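Conserved hypothetical protein (Agrobacterium tumefaciens, PDB 2FEX) is of unknown function but belongs to the DJ-1/PfpI family, whose flavodoxin-like fold is shared with class I glutamine amidotransferases. Local coordinates at residues R3-L8 with D65-P70; T119-A124 with T152-A157. All coordinates share one frame; numbering follows the deposited sequence. Where two conformers were deposited one is given.

In the fold
Both contacts reach the same mixed sheet, about 18 Å apart between centres and about 8 Å between nearest atoms. Contact 1 pairs two neighbouring parallel strands, 3-7 and 66-69, near the middle of the chain; ten of its twelve touching residues are buried, and it combines regular backbone bonds with aliphatic packing. The centre of contact 2 is about 11 Å from that of the chain, where strand 150-153 gives way to a turn at its C-terminal end. It covers 252 Å², against 487 Å² for contact 1, and both its direct hydrogen bonds use a side-chain oxygen as acceptor. Asn121 there is exposed and touches Cys101, whereas Ile69 of contact 1 touches nearby Ala103.

Contact 1 of 2, residues R3-L8 with D65-P70; sequences RIAIAL and DALVIP
Ile4 and Val68 meet methyl to methyl on one face of the sheet, with Ile4 CG2 3.6 Å from Val68 CG2. The first torsion of Ile4 turns CG2 anti to the backbone N (CG1 at chi1 -64°), which brings that methyl across to Val68, while CG1 lies beside the small Ala66 CB on the same face. Farther along this face Ile6 CG2 meets the ring carbon CD of Pro70, 4.0 Å away, the two side chains crossing at about a right angle. Leu8 CD2 then closes on Pro70 CG, the next ring atom. On the other face Leu67 CD1 spans two methyls, 4.2 Å from Ala5 CB and 4.3 Å from Ala7 CB, and Ala7 CB also meets Ile69 CG1.

Strands 3-7 and 66-69 are adjacent parallel strands in the central sheet of the flavodoxin-like DJ-1/PfpI fold, their segment axes 25° apart. Ala5 uses both its N and its O: O accepts Val68 N at 2.8 Å and N donates to Ala66 O; Ala7 N continues the pattern to Val68 O. Helix 18-27 covers the face of Ile6 and Val68, and Ile69 packs on helix 102-109 over the opposite face.

Just before strand 66-69, Asp65 reaches the first residue of strand 3-7: its OD2 accepts Arg3 N at 2.8 Å through the anti lone pair, while Asp65 N donates to Arg3 O. In one conformer the guanidinium of Arg3 turns away to a salt bridge with Glu31. At the far end a water bridges Ala7 O and Pro70 O.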
loop_
_atom_site.group_PDB
_atom_site.type_symbol
_atom_site.label_atom_id
_atom_site.label_comp_id
_atom_site.label_asym_id
_atom_site.label_seq_id
_atom_site.Cartn_x
_atom_site.Cartn_y
_atom_site.Cartn_z
ATOM N N ARG A 3 -1.096 -14.748 14.087
ATOM C CA ARG A 3 -0.678 -13.372 14.357
ATOM C C ARG A 3 0.591 -13.084 13.572
ATOM O O ARG A 3 1.515 -13.910 13.556
ATOM C CB ARG A 3 -0.368 -13.166 15.841
ATOM C CG ARG A 3 -1.538 -13.197 16.814
ATOM C CD ARG A 3 -0.996 -12.932 18.261
ATOM N NE ARG A 3 -1.149 -11.547 18.708
ATOM C CZ ARG A 3 -0.368 -10.927 19.591
ATOM N NH1 ARG A 3 0.682 -11.547 20.139
ATOM N NH2 ARG A 3 -0.627 -9.662 19.925
ATOM N N ILE A 4 0.634 -11.913 12.918
ATOM C CA ILE A 4 1.773 -11.595 12.082
ATOM C C ILE A 4 2.301 -10.280 12.614
ATOM O O ILE A 4 1.520 -9.325 12.756
ATOM C CB ILE A 4 1.350 -11.393 10.603
ATOM C CG1 ILE A 4 0.783 -12.741 10.013
ATOM C CG2 ILE A 4 2.520 -10.812 9.735
ATOM C CD1 ILE A 4 0.289 -12.585 8.507
ATOM N N ALA A 5 3.607 -10.194 12.840
ATOM C CA ALA A 5 4.249 -8.937 13.211
ATOM C C ALA A 5 4.791 -8.290 11.938
ATOM O O ALA A 5 5.481 -8.945 11.111
ATOM C CB ALA A 5 5.428 -9.211 14.163
ATOM N N ILE A 6 4.524 -7.000 11.808
ATOM C CA ILE A 6 5.029 -6.245 10.660
ATOM C C ILE A 6 5.983 -5.197 11.231
ATOM O O ILE A 6 5.589 -4.325 12.036
ATOM C CB ILE A 6 3.880 -5.579 9.847
ATOM C CG1 ILE A 6 3.035 -6.758 9.256
ATOM C CG2 ILE A 6 4.527 -4.662 8.769
ATOM C CD1 ILE A 6 1.925 -6.261 8.353
ATOM N N ALA A 7 7.258 -5.324 10.855
ATOM C CA ALA A 7 8.305 -4.491 11.453
ATOM C C ALA A 7 8.493 -3.240 10.589
ATOM O O ALA A 7 9.250 -3.256 9.598
ATOM C CB ALA A 7 9.663 -5.298 11.542
ATOM N N LEU A 8 7.801 -2.173 10.982
ATOM C CA LEU A 8 7.923 -0.865 10.314
ATOM C C LEU A 8 9.192 -0.152 10.730
ATOM O O LEU A 8 9.908 -0.556 11.685
ATOM C CB LEU A 8 6.711 0.027 10.734
ATOM C CG LEU A 8 5.313 -0.556 10.392
ATOM C CD1 LEU A 8 4.187 0.394 10.932
ATOM C CD2 LEU A 8 5.130 -0.886 8.830
ATOM N N ASP A 65 3.276 -15.796 14.764
ATOM C CA ASP A 65 3.510 -16.811 13.746
ATOM C C ASP A 65 4.503 -16.413 12.618
ATOM O O ASP A 65 5.083 -17.277 11.961
ATOM C CB ASP A 65 2.167 -17.204 13.138
ATOM C CG ASP A 65 1.236 -17.771 14.182
ATOM O OD1 ASP A 65 1.455 -18.947 14.559
ATOM O OD2 ASP A 65 0.374 -17.033 14.708
ATOM N N ALA A 66 4.644 -15.109 12.372
ATOM C CA ALA A 66 5.449 -14.646 11.227
ATOM C C ALA A 66 5.954 -13.251 11.500
ATOM O O ALA A 66 5.272 -12.458 12.162
ATOM C CB ALA A 66 4.597 -14.683 9.943
ATOM N N LEU A 67 7.151 -12.978 11.004
ATOM C CA LEU A 67 7.768 -11.644 11.073
ATOM C C LEU A 67 7.940 -11.156 9.644
ATOM O O LEU A 67 8.620 -11.782 8.809
ATOM C CB LEU A 67 9.136 -11.765 11.722
ATOM C CG LEU A 67 10.002 -10.520 11.676
ATOM C CD1 LEU A 67 9.307 -9.431 12.565
ATOM C CD2 LEU A 67 11.429 -10.834 12.194
ATOM N N VAL A 68 7.305 -10.033 9.337
ATOM C CA VAL A 68 7.277 -9.506 7.949
ATOM C C VAL A 68 7.925 -8.142 7.976
ATOM O O VAL A 68 7.521 -7.282 8.773
ATOM C CB VAL A 68 5.830 -9.379 7.430
ATOM C CG1 VAL A 68 5.802 -8.687 6.063
ATOM C CG2 VAL A 68 5.194 -10.781 7.348
ATOM N N ILE A 69 8.960 -7.977 7.154
ATOM C CA ILE A 69 9.772 -6.745 7.182
ATOM C C ILE A 69 9.650 -6.010 5.830
ATOM O O ILE A 69 10.226 -6.453 4.831
ATOM C CB ILE A 69 11.244 -7.047 7.550
ATOM C CG1 ILE A 69 11.331 -7.973 8.759
ATOM C CG2 ILE A 69 11.986 -5.729 7.749
ATOM C CD1 ILE A 69 12.790 -8.395 9.030
ATOM N N PRO A 70 8.879 -4.891 5.775
ATOM C CA PRO A 70 8.831 -4.126 4.517
ATOM C C PRO A 70 10.156 -3.366 4.283
ATOM O O PRO A 70 10.919 -3.047 5.251
ATOM C CB PRO A 70 7.716 -3.058 4.735
ATOM C CG PRO A 70 7.703 -2.907 6.314
ATOM C CD PRO A 70 8.018 -4.340 6.841
HETATM O O HOH W 1 11.134 -2.288 7.941
#

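Contact 2 of 2, residues T119-A124 with T152-A157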
loop_
_atom_site.group_PDB
_atom_site.type_symbol
_atom_site.label_atom_id
_atom_site.label_comp_id
_atom_site.label_asym_id
_atom_site.label_seq_id
_atom_site.Cartn_x
_atom_site.Cartn_y
_atom_site.Cartn_z
ATOM N N THR A 119 15.096 -14.287 -3.436
ATOM C CA THR A 119 15.310 -13.285 -4.450
ATOM C C THR A 119 15.424 -11.928 -3.714
ATOM O O THR A 119 15.653 -11.883 -2.481
ATOM C CB THR A 119 14.197 -13.297 -5.523
ATOM O OG1 THR A 119 14.558 -12.469 -6.652
ATOM C CG2 THR A 119 12.823 -12.867 -4.914
ATOM N N GLY A 120 15.370 -10.856 -4.494
ATOM C CA GLY A 120 15.602 -9.508 -3.916
ATOM C C GLY A 120 15.408 -8.510 -5.037
ATOM O O GLY A 120 14.914 -8.845 -6.164
ATOM N N ASN A 121 15.825 -7.277 -4.786
ATOM C CA ASN A 121 15.746 -6.283 -5.870
ATOM C C ASN A 121 16.751 -6.579 -6.966
ATOM O O ASN A 121 16.476 -6.285 -8.155
ATOM C CB ASN A 121 16.014 -4.893 -5.309
ATOM C CG ASN A 121 14.838 -4.367 -4.526
ATOM O OD1 ASN A 121 13.690 -4.787 -4.751
ATOM N ND2 ASN A 121 15.122 -3.444 -3.571
ATOM N N ALA A 122 17.896 -7.127 -6.558
ATOM C CA ALA A 122 18.971 -7.556 -7.468
ATOM C C ALA A 122 19.986 -8.372 -6.667
ATOM O O ALA A 122 20.127 -8.156 -5.432
ATOM C CB ALA A 122 19.689 -6.313 -8.017
ATOM N N LEU A 123 20.718 -9.245 -7.362
ATOM C CA LEU A 123 21.752 -10.017 -6.655
ATOM C C LEU A 123 22.772 -9.029 -6.025
ATOM O O LEU A 123 23.234 -9.228 -4.895
ATOM C CB LEU A 123 22.484 -10.966 -7.618
ATOM C CG LEU A 123 23.683 -11.741 -7.052
ATOM C CD1 LEU A 123 23.368 -12.526 -5.824
ATOM C CD2 LEU A 123 24.188 -12.651 -8.179
ATOM N N ALA A 124 23.089 -7.952 -6.762
ATOM C CA ALA A 124 24.127 -6.994 -6.273
ATOM C C ALA A 124 23.668 -6.278 -4.977
ATOM O O ALA A 124 24.504 -5.923 -4.109
ATOM C CB ALA A 124 24.439 -5.972 -7.340
ATOM N N THR A 152 11.069 -13.994 0.337
ATOM C CA THR A 152 11.726 -12.788 -0.119
ATOM C C THR A 152 11.087 -12.304 -1.437
ATOM O O THR A 152 10.482 -13.075 -2.162
ATOM C CB THR A 152 13.263 -13.003 -0.305
ATOM O OG1 THR A 152 13.463 -14.176 -1.115
ATOM C CG2 THR A 152 13.956 -13.132 1.100
ATOM N N ALA A 153 11.233 -11.001 -1.702
ATOM C CA ALA A 153 10.716 -10.378 -2.923
ATOM C C ALA A 153 11.391 -9.061 -3.167
ATOM O O ALA A 153 11.940 -8.434 -2.248
ATOM C CB ALA A 153 9.222 -10.127 -2.753
ATOM N N ALA A 154 11.324 -8.654 -4.441
ATOM C CA ALA A 154 11.759 -7.314 -4.831
ATOM C C ALA A 154 10.586 -6.378 -4.421
ATOM O O ALA A 154 9.413 -6.837 -4.302
ATOM C CB ALA A 154 11.937 -7.304 -6.318
ATOM N N GLY A 155 10.898 -5.095 -4.309
ATOM C CA GLY A 155 9.877 -4.095 -4.027
ATOM C C GLY A 155 8.802 -4.040 -5.108
ATOM O O GLY A 155 7.688 -3.607 -4.829
ATOM N N SER A 156 9.147 -4.482 -6.325
ATOM C CA SER A 156 8.171 -4.522 -7.431
ATOM C C SER A 156 7.144 -5.675 -7.327
ATOM O O SER A 156 6.270 -5.807 -8.219
ATOM C CB SER A 156 8.948 -4.691 -8.755
ATOM O OG SER A 156 9.845 -5.810 -8.633
ATOM N N ALA A 157 7.275 -6.536 -6.303
ATOM C CA ALA A 157 6.431 -7.755 -6.244
ATOM C C ALA A 157 5.594 -7.813 -4.942
ATOM O O ALA A 157 5.622 -8.848 -4.258
ATOM C CB ALA A 157 7.311 -9.021 -6.355
HETATM O O HOH W 2 11.908 -3.535 -7.087
#
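Asn121 OD1 accepts two hydrogen bonds, one from Gly155 N at 2.8 Å and a longer one from a water. The direct bond is nearly straight, 164° at the hydrogen, and the donor lies in the carbonyl plane of the amide. In the flavodoxin-like fold of this family, strand 150-153 ends here and runs into a type I beta turn, Ala154 to Ala157, closed by Ala157 N on Ala154 O; Ala157 is then the N-cap residue of helix 158-168. Asn121 thus holds the turn at its second residue from outside, and the water that donates to OD1 also takes a weak bond from Ser156 N.

The amide oxygen of Asn121 also lies close to Ala154, with OD1 3.2 Å from its CA. Ala154 CB sits between two oxygens of the other segment, 3.4 Å from both Gly120 O and Asn121 OD1. The side chain of Asn121 also touches Cys101, which falls in a GxCxA sequence resembling a nucleophile elbow; whether it has that role here is not established.

At the strand end of the contact the roles are exchanged, and Thr152 supplies the acceptor. Its chi1 of 51° sets OG1 between the backbone N and the carbonyl carbon, where it receives Thr119 N at 2.8 Å and 164°. The backbone O of Thr119 separately accepts His126 NE2. The two branches of its side chain part: OG1 bonds to Arg139 O, while methyl CG2 of Thr119 lies against the backbone of strand 150-153, 3.6 Å from Thr152 O and 3.8 Å from Ala153 CA.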